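Local coordinates for protein SYE1 (Shewanella oneidensis, PDB 4AWT) that binds flavin mononucleotide and, as an Old Yellow Enzyme-like oxidoreductase, probably uses NADH or NADPH to reduce carbon-carbon double bonds of its substrates, at residues R19-P24 against L53-G58; G115-S120 against V147-T152; A299-A304 against F321-I326. The protein carries 1 engineered substitution. All blocks are in the same frame, centred on the assembly; numbering follows the deposited sequence.

From the N terminus, interaction 1 comes first: 53-58 returns alongside 19-24 after a crossover through helix 39-46, pairing the first two strands of the TIM barrel. Interaction 2 then closes an excursion without helices, bringing 147-152 back against 115-120 in a small two-stranded sheet about 29 Å, centre to centre, from interaction 1. Interaction 3 comes last and joins the loop after strand 295-299 to the segment that follows strand 318-320. The three follow in series, with none nested or crossed. Interactions 1 and 3 nevertheless touch where the barrel closes, with V21 O probably accepting a hydrogen bond from F321 N at 3.1 Å, and both grip the same flavin mononucleotide.

Interaction 1 (R19-P24 against L53-G58); sequences RIVMPP and LIVSEG. With FMN (flavin mononucleotide), chain B.
V21 pairs with L53, and M22 with I54, as bridges between parallel strands whose short axes approach to 4.7 Å at an angle of 21°. M22 bonds to 53-58 through both its backbone polar atoms: its N donates to L53 O at 2.9 Å, and its O accepts from V55 N at 2.9 Å in a nearly straight bond (172° at the hydrogen). A weak bond from L53 N to I20 O extends the pairing backwards. Beyond M22 a water takes over, donating to both P23 O and V55 O where prolines interrupt direct pairing.

V21, L53 and V55 share one face. V21 CG1 meets V55 CG2 at 4.1 Å as the two branched side chains pass at a slant, while V21 CG2 rests against L53 CB. M22 and I54 occupy the other face and run side by side. With CG anti to its backbone N (chi1 178°) and the chain extended beyond it, M22 carries SD alongside the I54 branches, 4.1 Å from CG2 of I54. The P24 ring lies across V55 CG1, though P24 has two modelled conformers and its exact closeness is uncertain. Past the pairing, the backbone serves the cofactor: O2' of FMN donates to P24 O at 2.7 Å, and G58 N donates to FMN O4 at 3.0 Å.

This is the first beta-alpha-beta unit of the TIM barrel. M22 and I54 face outward onto Y45 of helix 39-46, whereas L53 and V55 reach Y266 of strand 266-270 across the barrel interior, and L53 also packs on F98 of strand 96-102.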
loop_
_atom_site.group_PDB
_atom_site.type_symbol
_atom_site.label_atom_id
_atom_site.label_comp_id
_atom_site.label_asym_id
_atom_site.label_seq_id
_atom_site.Cartn_x
_atom_site.Cartn_y
_atom_site.Cartn_z
ATOM N N ARG A 19 -5.725 -6.322 16.393
ATOM C CA ARG A 19 -4.458 -5.831 15.896
ATOM C C ARG A 19 -4.111 -6.363 14.517
ATOM O O ARG A 19 -2.964 -6.187 14.067
ATOM C CB ARG A 19 -3.302 -6.174 16.848
ATOM C CG ARG A 19 -3.504 -5.730 18.265
ATOM C CD ARG A 19 -3.809 -4.274 18.413
ATOM N NE ARG A 19 -3.816 -3.843 19.820
ATOM C CZ ARG A 19 -2.759 -3.487 20.496
ATOM N NH1 ARG A 19 -1.552 -3.521 19.969
ATOM N NH2 ARG A 19 -2.882 -3.108 21.765
ATOM N N ILE A 20 -5.051 -7.035 13.862
ATOM C CA ILE A 20 -4.805 -7.679 12.576
ATOM C C ILE A 20 -5.190 -6.719 11.446
ATOM O O ILE A 20 -6.294 -6.176 11.425
ATOM C CB ILE A 20 -5.604 -8.988 12.481
ATOM C CG1 ILE A 20 -5.116 -9.952 13.556
ATOM C CG2 ILE A 20 -5.538 -9.564 11.081
ATOM C CD1 ILE A 20 -6.057 -11.116 13.787
ATOM N N VAL A 21 -4.278 -6.598 10.478
ATOM C CA VAL A 21 -4.499 -5.794 9.300
ATOM C C VAL A 21 -4.561 -6.693 8.064
ATOM O O VAL A 21 -3.751 -7.591 7.879
ATOM C CB VAL A 21 -3.369 -4.748 9.155
ATOM C CG1 VAL A 21 -3.537 -3.921 7.898
ATOM C CG2 VAL A 21 -3.324 -3.878 10.399
ATOM N N MET A 22 -5.530 -6.394 7.185
ATOM C CA MET A 22 -5.486 -6.872 5.820
ATOM C C MET A 22 -4.731 -5.808 5.035
ATOM O O MET A 22 -5.252 -4.699 4.845
ATOM C CB MET A 22 -6.889 -7.070 5.243
ATOM C CG MET A 22 -6.855 -7.529 3.803
ATOM S SD MET A 22 -8.529 -7.696 3.171
ATOM C CE MET A 22 -8.185 -8.024 1.448
ATOM N N PRO A 23 -3.488 -6.060 4.657
ATOM C CA PRO A 23 -2.680 -5.036 3.983
ATOM C C PRO A 23 -3.138 -4.949 2.534
ATOM O O PRO A 23 -3.906 -5.774 2.052
ATOM C CB PRO A 23 -1.269 -5.616 4.111
ATOM C CG PRO A 23 -1.486 -7.105 3.950
ATOM C CD PRO A 23 -2.812 -7.383 4.672
ATOM N N PRO A 24 -2.612 -3.938 1.821
ATOM C CA PRO A 24 -2.972 -3.754 0.414
ATOM C C PRO A 24 -2.598 -4.962 -0.414
ATOM O O PRO A 24 -1.465 -5.434 -0.382
ATOM C CB PRO A 24 -2.138 -2.544 -0.003
ATOM C CG PRO A 24 -2.038 -1.761 1.237
ATOM C CD PRO A 24 -1.760 -2.845 2.282
ATOM N N LEU A 53 -8.357 -3.707 10.682
ATOM C CA LEU A 53 -8.237 -2.670 9.667
ATOM C C LEU A 53 -8.023 -3.349 8.324
ATOM O O LEU A 53 -7.198 -4.237 8.222
ATOM C CB LEU A 53 -7.024 -1.767 9.961
ATOM C CG LEU A 53 -6.686 -0.728 8.911
ATOM C CD1 LEU A 53 -7.737 0.349 8.792
ATOM C CD2 LEU A 53 -5.322 -0.095 9.263
ATOM N N ILE A 54 -8.745 -2.882 7.304
ATOM C CA ILE A 54 -8.458 -3.209 5.922
ATOM C C ILE A 54 -7.787 -2.005 5.271
ATOM O O ILE A 54 -8.289 -0.883 5.404
ATOM C CB ILE A 54 -9.728 -3.575 5.155
ATOM C CG1 ILE A 54 -10.322 -4.886 5.715
ATOM C CG2 ILE A 54 -9.448 -3.686 3.659
ATOM C CD1 ILE A 54 -11.658 -5.244 5.125
ATOM N N VAL A 55 -6.713 -2.247 4.546
ATOM C CA VAL A 55 -6.133 -1.260 3.648
ATOM C C VAL A 55 -6.403 -1.757 2.246
ATOM O O VAL A 55 -6.066 -2.895 1.915
ATOM C CB VAL A 55 -4.650 -1.028 3.893
ATOM C CG1 VAL A 55 -4.220 0.207 3.092
ATOM C CG2 VAL A 55 -4.322 -0.844 5.355
ATOM N N SER A 56 -7.037 -0.936 1.421
ATOM C CA SER A 56 -7.319 -1.343 0.066
ATOM C C SER A 56 -6.034 -1.642 -0.689
ATOM O O SER A 56 -4.973 -1.097 -0.432
ATOM C CB SER A 56 -8.087 -0.279 -0.713
ATOM O OG SER A 56 -7.257 0.772 -1.198
ATOM N N GLU A 57 -6.191 -2.477 -1.730
ATOM C CA GLU A 57 -5.219 -2.543 -2.783
ATOM C C GLU A 57 -4.869 -1.145 -3.276
ATOM O O GLU A 57 -5.682 -0.217 -3.230
ATOM C CB GLU A 57 -5.747 -3.388 -3.945
ATOM C CG GLU A 57 -7.015 -2.837 -4.634
ATOM C CD GLU A 57 -7.812 -4.007 -5.187
ATOM O OE1 GLU A 57 -7.389 -4.642 -6.179
ATOM O OE2 GLU A 57 -8.890 -4.294 -4.617
ATOM N N GLY A 58 -3.667 -1.013 -3.832
ATOM C CA GLY A 58 -3.294 0.286 -4.392
ATOM C C GLY A 58 -4.330 0.741 -5.397
ATOM O O GLY A 58 -4.799 -0.000 -6.256
HETATM N N1 FMN B . 1.515 -3.948 -1.283
HETATM C C2 FMN B . 1.081 -2.700 -1.416
HETATM O O2 FMN B . 1.513 -1.764 -0.692
HETATM N N3 FMN B . 0.121 -2.394 -2.371
HETATM C C4 FMN B . -0.427 -3.341 -3.219
HETATM O O4 FMN B . -1.367 -2.997 -3.983
HETATM C C4A FMN B . 0.120 -4.620 -3.142
HETATM N N5 FMN B . -0.299 -5.619 -4.019
HETATM C C5A FMN B . -0.053 -6.966 -3.638
HETATM C C6 FMN B . -0.667 -7.990 -4.315
HETATM C C7 FMN B . -0.474 -9.345 -3.953
HETATM C C7M FMN B . -1.280 -10.404 -4.665
HETATM C C8 FMN B . 0.389 -9.623 -2.936
HETATM C C8M FMN B . 0.629 -11.042 -2.462
HETATM C C9 FMN B . 1.036 -8.580 -2.242
HETATM C C9A FMN B . 0.816 -7.242 -2.576
HETATM N N10 FMN B . 1.412 -6.193 -1.846
HETATM C C10 FMN B . 1.014 -4.893 -2.088
HETATM C "C1'" FMN B . 2.269 -6.512 -0.700
HETATM C "C2'" FMN B . 1.484 -6.955 0.548
HETATM O "O2'" FMN B . 0.765 -5.866 1.102
HETATM C "C3'" FMN B . 2.387 -7.476 1.649
HETATM O "O3'" FMN B . 3.217 -6.457 2.184
HETATM C "C4'" FMN B . 3.264 -8.678 1.254
HETATM O "O4'" FMN B . 2.530 -9.650 0.526
HETATM C "C5'" FMN B . 3.993 -9.279 2.441
HETATM O "O5'" FMN B . 3.072 -9.805 3.411
HETATM P P FMN B . 2.758 -11.390 3.435
HETATM O O1P FMN B . 2.008 -11.697 2.163
HETATM O O2P FMN B . 4.084 -12.113 3.504
HETATM O O3P FMN B . 1.910 -11.548 4.673
HETATM O O HOH W 1 -6.097 -5.228 0.423
#

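Interaction 2 (G115-S120 against V147-T152); sequences GQQPIS and VPRAMT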
loop_
_atom_site.group_PDB
_atom_site.type_symbol
_atom_site.label_atom_id
_atom_site.label_comp_id
_atom_site.label_asym_id
_atom_site.label_seq_id
_atom_site.Cartn_x
_atom_site.Cartn_y
_atom_site.Cartn_z
ATOM N N GLY A 115 -0.257 5.260 -23.179
ATOM C CA GLY A 115 0.851 5.422 -24.122
ATOM C C GLY A 115 1.923 6.400 -23.648
ATOM O O GLY A 115 2.891 6.614 -24.383
ATOM N N GLN A 116 1.743 6.989 -22.503
ATOM C CA GLN A 116 2.682 7.972 -21.983
ATOM C C GLN A 116 3.948 7.296 -21.529
ATOM O O GLN A 116 3.967 6.147 -21.137
ATOM C CB GLN A 116 2.096 8.715 -20.805
ATOM C CG GLN A 116 1.111 9.832 -21.159
ATOM C CD GLN A 116 1.790 10.931 -21.900
ATOM O OE1 GLN A 116 2.695 11.638 -21.422
ATOM N NE2 GLN A 116 1.426 11.087 -23.177
ATOM N N GLN A 117 5.058 8.060 -21.526
ATOM C CA GLN A 117 6.267 7.621 -20.906
ATOM C C GLN A 117 6.100 7.718 -19.399
ATOM O O GLN A 117 5.568 8.685 -18.865
ATOM C CB GLN A 117 7.402 8.525 -21.361
ATOM C CG GLN A 117 8.744 8.083 -20.821
ATOM C CD GLN A 117 9.907 8.848 -21.411
ATOM O OE1 GLN A 117 9.748 9.905 -22.037
ATOM N NE2 GLN A 117 11.087 8.333 -21.179
ATOM N N PRO A 118 6.593 6.707 -18.656
ATOM C CA PRO A 118 6.525 6.796 -17.193
ATOM C C PRO A 118 7.339 7.957 -16.650
ATOM O O PRO A 118 8.297 8.395 -17.300
ATOM C CB PRO A 118 7.127 5.446 -16.764
ATOM C CG PRO A 118 6.934 4.548 -17.911
ATOM C CD PRO A 118 7.161 5.434 -19.095
ATOM N N ILE A 119 7.017 8.399 -15.441
ATOM C CA ILE A 119 7.758 9.437 -14.762
ATOM C C ILE A 119 8.450 8.879 -13.536
ATOM O O ILE A 119 7.994 7.912 -12.911
ATOM C CB ILE A 119 6.887 10.632 -14.384
ATOM C CG1 ILE A 119 5.760 10.327 -13.390
ATOM C CG2 ILE A 119 6.308 11.264 -15.674
ATOM C CD1 ILE A 119 4.999 11.496 -12.857
ATOM N N SER A 120 9.535 9.561 -13.143
ATOM C CA SER A 120 10.276 9.177 -11.942
ATOM C C SER A 120 11.023 10.378 -11.414
ATOM O O SER A 120 10.960 11.485 -11.955
ATOM C CB SER A 120 11.198 8.021 -12.246
ATOM O OG SER A 120 11.785 7.452 -11.070
ATOM N N VAL A 147 11.732 2.931 -19.633
ATOM C CA VAL A 147 12.603 3.942 -19.121
ATOM C C VAL A 147 11.841 5.215 -18.826
ATOM O O VAL A 147 11.168 5.708 -19.734
ATOM C CB VAL A 147 13.764 4.250 -20.122
ATOM C CG1 VAL A 147 14.610 5.378 -19.608
ATOM C CG2 VAL A 147 14.652 3.039 -20.386
ATOM N N PRO A 148 11.911 5.762 -17.625
ATOM C CA PRO A 148 11.104 6.924 -17.315
ATOM C C PRO A 148 11.772 8.235 -17.749
ATOM O O PRO A 148 12.976 8.268 -18.014
ATOM C CB PRO A 148 11.022 6.880 -15.794
ATOM C CG PRO A 148 12.370 6.337 -15.396
ATOM C CD PRO A 148 12.658 5.281 -16.456
ATOM N N ARG A 149 10.975 9.279 -17.737
ATOM C CA ARG A 149 11.481 10.649 -17.801
ATOM C C ARG A 149 11.503 11.244 -16.404
ATOM O O ARG A 149 10.693 10.858 -15.537
ATOM C CB ARG A 149 10.670 11.510 -18.776
ATOM C CG ARG A 149 9.232 11.709 -18.365
ATOM C CD ARG A 149 8.498 12.578 -19.380
ATOM N NE ARG A 149 7.145 12.895 -18.975
ATOM C CZ ARG A 149 6.835 13.804 -18.061
ATOM N NH1 ARG A 149 7.734 14.566 -17.515
ATOM N NH2 ARG A 149 5.571 13.922 -17.725
ATOM N N ALA A 150 12.433 12.167 -16.141
ATOM C CA ALA A 150 12.540 12.806 -14.862
ATOM C C ALA A 150 11.456 13.849 -14.656
ATOM O O ALA A 150 11.233 14.675 -15.519
ATOM C CB ALA A 150 13.912 13.426 -14.706
ATOM N N MET A 151 10.827 13.871 -13.519
ATOM C CA MET A 151 9.796 14.846 -13.237
ATOM C C MET A 151 10.373 16.245 -13.223
ATOM O O MET A 151 11.401 16.512 -12.630
ATOM C CB MET A 151 9.144 14.550 -11.865
ATOM C CG MET A 151 8.271 13.341 -11.939
ATOM S SD MET A 151 7.630 12.805 -10.338
ATOM C CE MET A 151 6.414 14.033 -10.041
ATOM N N THR A 152 9.597 17.187 -13.782
ATOM C CA THR A 152 9.879 18.602 -13.595
ATOM C C THR A 152 9.214 19.118 -12.338
ATOM O O THR A 152 8.403 18.442 -11.709
ATOM C CB THR A 152 9.341 19.385 -14.794
ATOM O OG1 THR A 152 7.954 19.269 -14.771
ATOM C CG2 THR A 152 9.898 18.871 -16.083
HETATM O O HOH W 2 5.064 11.162 -19.773
HETATM O O HOH W 3 14.323 9.062 -20.334
#
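Three backbone hydrogen bonds stitch 115-120 to 147-152, R149 N to P118 O at 2.9 Å, S120 N to R149 O at 3.0 Å and M151 N to S120 O at 2.9 Å, making parallel bridges of I119 with R149 and S120 with A150. This two-stranded sheet lies in the long excursion between barrel strands 96-102 and 177-181, just before helix 153-172. A side-chain bond extends the pairing: Q117 stretches straight out from its backbone (chi1 -176°), which brings NE2 to V147 O at 3.0 Å and 175°; the carbonyl oxygen lies in the amide plane, although NE2 sits above the carbonyl plane.

Side-chain packing follows on both faces. I119 lies alongside R149 and sets its CG2 methyl over one guanidinium face, 3.4 Å from NH2 of R149. Its longer branch turns to M151, CD1 meeting M151 CG at 3.9 Å; M151 also packs on helices 153-172 and 187-192. On the other face S120 CB rests on P148 CB at 3.7 Å.

One water, in the plane of the R149 guanidinium, accepts from R149 NE and donates to Q117 O.

Main-chain bonds thus set the pairing, while the R149 charge is answered by a salt bridge to D155 and S120 OG by Q190, so polar as well as apolar contacts probably tie the pair to the neighbouring helices.

Interaction 3 (A299-A304 against F321-I326); sequences AGRYNA and FGRPFI. With FMN (flavin mononucleotide), chain B; SO4 (sulfate ion), chain C.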
loop_
_atom_site.group_PDB
_atom_site.type_symbol
_atom_site.label_atom_id
_atom_site.label_comp_id
_atom_site.label_asym_id
_atom_site.label_seq_id
_atom_site.Cartn_x
_atom_site.Cartn_y
_atom_site.Cartn_z
ATOM N N ALA A 299 4.109 -5.768 8.032
ATOM C CA ALA A 299 3.619 -6.903 7.270
ATOM C C ALA A 299 4.797 -7.554 6.550
ATOM O O ALA A 299 5.714 -6.861 6.098
ATOM C CB ALA A 299 2.592 -6.499 6.218
ATOM N N GLY A 300 4.741 -8.869 6.428
ATOM C CA GLY A 300 5.709 -9.632 5.646
ATOM C C GLY A 300 6.073 -10.918 6.385
ATOM O O GLY A 300 6.803 -10.901 7.347
ATOM N N ARG A 301 5.506 -12.021 5.868
ATOM C CA ARG A 301 5.813 -13.355 6.381
ATOM C C ARG A 301 5.489 -13.521 7.869
ATOM O O ARG A 301 6.102 -14.355 8.536
ATOM C CB ARG A 301 7.205 -13.856 6.051
ATOM C CG ARG A 301 7.438 -14.026 4.568
ATOM C CD ARG A 301 6.511 -15.004 3.904
ATOM N NE ARG A 301 7.015 -15.413 2.579
ATOM C CZ ARG A 301 6.282 -16.036 1.664
ATOM N NH1 ARG A 301 5.023 -16.308 1.842
ATOM N NH2 ARG A 301 6.894 -16.364 0.522
ATOM N N TYR A 302 4.517 -12.817 8.379
ATOM C CA TYR A 302 4.080 -13.064 9.752
ATOM C C TYR A 302 3.134 -14.255 9.776
ATOM O O TYR A 302 2.327 -14.511 8.897
ATOM C CB TYR A 302 3.389 -11.847 10.383
ATOM C CG TYR A 302 4.416 -10.817 10.767
ATOM C CD1 TYR A 302 4.892 -9.874 9.861
ATOM C CD2 TYR A 302 4.998 -10.819 12.036
ATOM C CE1 TYR A 302 5.880 -8.986 10.188
ATOM C CE2 TYR A 302 5.966 -9.908 12.383
ATOM C CZ TYR A 302 6.431 -9.000 11.459
ATOM O OH TYR A 302 7.425 -8.114 11.828
ATOM N N ASN A 303 3.228 -15.004 10.889
ATOM C CA ASN A 303 2.275 -15.998 11.335
ATOM C C ASN A 303 1.813 -15.590 12.732
ATOM O O ASN A 303 2.167 -14.524 13.230
ATOM C CB ASN A 303 2.894 -17.392 11.281
ATOM C CG ASN A 303 4.102 -17.526 12.169
ATOM O OD1 ASN A 303 4.331 -16.714 13.043
ATOM N ND2 ASN A 303 4.909 -18.554 11.997
ATOM N N ALA A 304 0.934 -16.389 13.331
ATOM C CA ALA A 304 0.396 -15.994 14.604
ATOM C C ALA A 304 1.471 -15.801 15.652
ATOM O O ALA A 304 1.406 -14.876 16.444
ATOM C CB ALA A 304 -0.597 -17.065 15.104
ATOM N N PHE A 321 -1.244 -9.376 7.396
ATOM C CA PHE A 321 -1.079 -10.702 6.796
ATOM C C PHE A 321 -1.598 -10.605 5.385
ATOM O O PHE A 321 -2.808 -10.371 5.200
ATOM C CB PHE A 321 -1.864 -11.769 7.560
ATOM C CG PHE A 321 -1.493 -11.874 9.017
ATOM C CD1 PHE A 321 -2.035 -11.021 9.951
ATOM C CD2 PHE A 321 -0.600 -12.824 9.461
ATOM C CE1 PHE A 321 -1.723 -11.105 11.283
ATOM C CE2 PHE A 321 -0.293 -12.912 10.806
ATOM C CZ PHE A 321 -0.878 -12.068 11.712
ATOM N N GLY A 322 -0.720 -10.688 4.386
ATOM C CA GLY A 322 -1.117 -10.474 3.012
ATOM C C GLY A 322 -1.609 -11.747 2.360
ATOM O O GLY A 322 -2.796 -12.011 2.255
ATOM N N ARG A 323 -0.642 -12.577 1.950
ATOM C CA ARG A 323 -0.985 -13.851 1.289
ATOM C C ARG A 323 -1.964 -14.663 2.095
ATOM O O ARG A 323 -2.921 -15.201 1.503
ATOM C CB ARG A 323 0.296 -14.568 0.860
ATOM C CG ARG A 323 0.898 -13.863 -0.345
ATOM C CD ARG A 323 2.350 -14.191 -0.622
ATOM N NE ARG A 323 3.227 -13.514 0.307
ATOM C CZ ARG A 323 4.534 -13.476 0.158
ATOM N NH1 ARG A 323 5.094 -14.104 -0.886
ATOM N NH2 ARG A 323 5.297 -12.792 1.025
ATOM N N PRO A 324 -1.841 -14.789 3.421
ATOM C CA PRO A 324 -2.839 -15.596 4.132
ATOM C C PRO A 324 -4.254 -15.031 4.048
ATOM O O PRO A 324 -5.210 -15.789 4.077
ATOM C CB PRO A 324 -2.334 -15.598 5.579
ATOM C CG PRO A 324 -0.814 -15.468 5.416
ATOM C CD PRO A 324 -0.673 -14.461 4.281
ATOM N N PHE A 325 -4.409 -13.700 3.958
ATOM C CA PHE A 325 -5.758 -13.147 3.828
ATOM C C PHE A 325 -6.386 -13.411 2.474
ATOM O O PHE A 325 -7.591 -13.410 2.345
ATOM C CB PHE A 325 -5.766 -11.638 4.140
ATOM C CG PHE A 325 -6.534 -11.270 5.381
ATOM C CD1 PHE A 325 -7.825 -11.718 5.567
ATOM C CD2 PHE A 325 -5.945 -10.491 6.361
ATOM C CE1 PHE A 325 -8.550 -11.369 6.682
ATOM C CE2 PHE A 325 -6.672 -10.124 7.491
ATOM C CZ PHE A 325 -7.976 -10.572 7.642
ATOM N N ILE A 326 -5.582 -13.650 1.441
ATOM C CA ILE A 326 -6.193 -13.960 0.161
ATOM C C ILE A 326 -7.007 -15.239 0.267
ATOM O O ILE A 326 -8.133 -15.289 -0.203
ATOM C CB ILE A 326 -5.090 -14.054 -0.887
ATOM C CG1 ILE A 326 -4.496 -12.654 -1.072
ATOM C CG2 ILE A 326 -5.553 -14.690 -2.191
ATOM C CD1 ILE A 326 -3.298 -12.702 -2.017
HETATM N N1 FMN B . 1.515 -3.948 -1.283
HETATM C C2 FMN B . 1.081 -2.700 -1.416
HETATM O O2 FMN B . 1.513 -1.764 -0.692
HETATM N N3 FMN B . 0.121 -2.394 -2.371
HETATM C C4 FMN B . -0.427 -3.341 -3.219
HETATM O O4 FMN B . -1.367 -2.997 -3.983
HETATM C C4A FMN B . 0.120 -4.620 -3.142
HETATM N N5 FMN B . -0.299 -5.619 -4.019
HETATM C C5A FMN B . -0.053 -6.966 -3.638
HETATM C C6 FMN B . -0.667 -7.990 -4.315
HETATM C C7 FMN B . -0.474 -9.345 -3.953
HETATM C C7M FMN B . -1.280 -10.404 -4.665
HETATM C C8 FMN B . 0.389 -9.623 -2.936
HETATM C C8M FMN B . 0.629 -11.042 -2.462
HETATM C C9 FMN B . 1.036 -8.580 -2.242
HETATM C C9A FMN B . 0.816 -7.242 -2.576
HETATM N N10 FMN B . 1.412 -6.193 -1.846
HETATM C C10 FMN B . 1.014 -4.893 -2.088
HETATM C "C1'" FMN B . 2.269 -6.512 -0.700
HETATM C "C2'" FMN B . 1.484 -6.955 0.548
HETATM O "O2'" FMN B . 0.765 -5.866 1.102
HETATM C "C3'" FMN B . 2.387 -7.476 1.649
HETATM O "O3'" FMN B . 3.217 -6.457 2.184
HETATM C "C4'" FMN B . 3.264 -8.678 1.254
HETATM O "O4'" FMN B . 2.530 -9.650 0.526
HETATM C "C5'" FMN B . 3.993 -9.279 2.441
HETATM O "O5'" FMN B . 3.072 -9.805 3.411
HETATM P P FMN B . 2.758 -11.390 3.435
HETATM O O1P FMN B . 2.008 -11.697 2.163
HETATM O O2P FMN B . 4.084 -12.113 3.504
HETATM O O3P FMN B . 1.910 -11.548 4.673
HETATM S S SO4 C . 4.137 -17.564 -1.803
HETATM O O1 SO4 C . 4.130 -16.231 -2.574
HETATM O O2 SO4 C . 5.474 -17.856 -1.413
HETATM O O3 SO4 C . 3.527 -17.282 -0.390
HETATM O O4 SO4 C . 3.265 -18.574 -2.328
#
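R301 and R323 lay their guanidinium groups flat on one another, centres 3.5 Å apart and planes 13° from parallel, in one of the two modelled conformers of R301. Two anions, the FMN phosphate and a sulfate probably from the crystallisation liquor, lie beside the pair and probably offset its like charges. R301 NH1 and NH2 donate to sulfate O3 and O2, and R323 NH1 to its O1. R323 bends at chi3 (-76°) to turn its other edge to the phosphate, NE reaching O1P at 2.9 Å and NH2 reaching O2P at 2.8 Å; W274 O also holds NH2.

Backbone nitrogens complete the phosphate grip: R301 N to O2P, G322 N to O3P, and R323 N to O1P at 2.8 Å. This is the phosphate-binding site of FMN-dependent TIM barrels, built after the seventh and eighth strands, with R323 N at the start of helix 323-327. At G322 a CB would clash with O1P. Replacing R323 by an alanine would probably cost O1P and O2P a side-chain donor each and leave the R301 guanidinium without its stacking partner.

Behind, F321 presents its ring edge to Y302 O, CD2 lying 3.4 Å away, and CE2 packs on Y302 CB. Y302 OH is held by E271, and N303 caps helix 304-312 through K306 N.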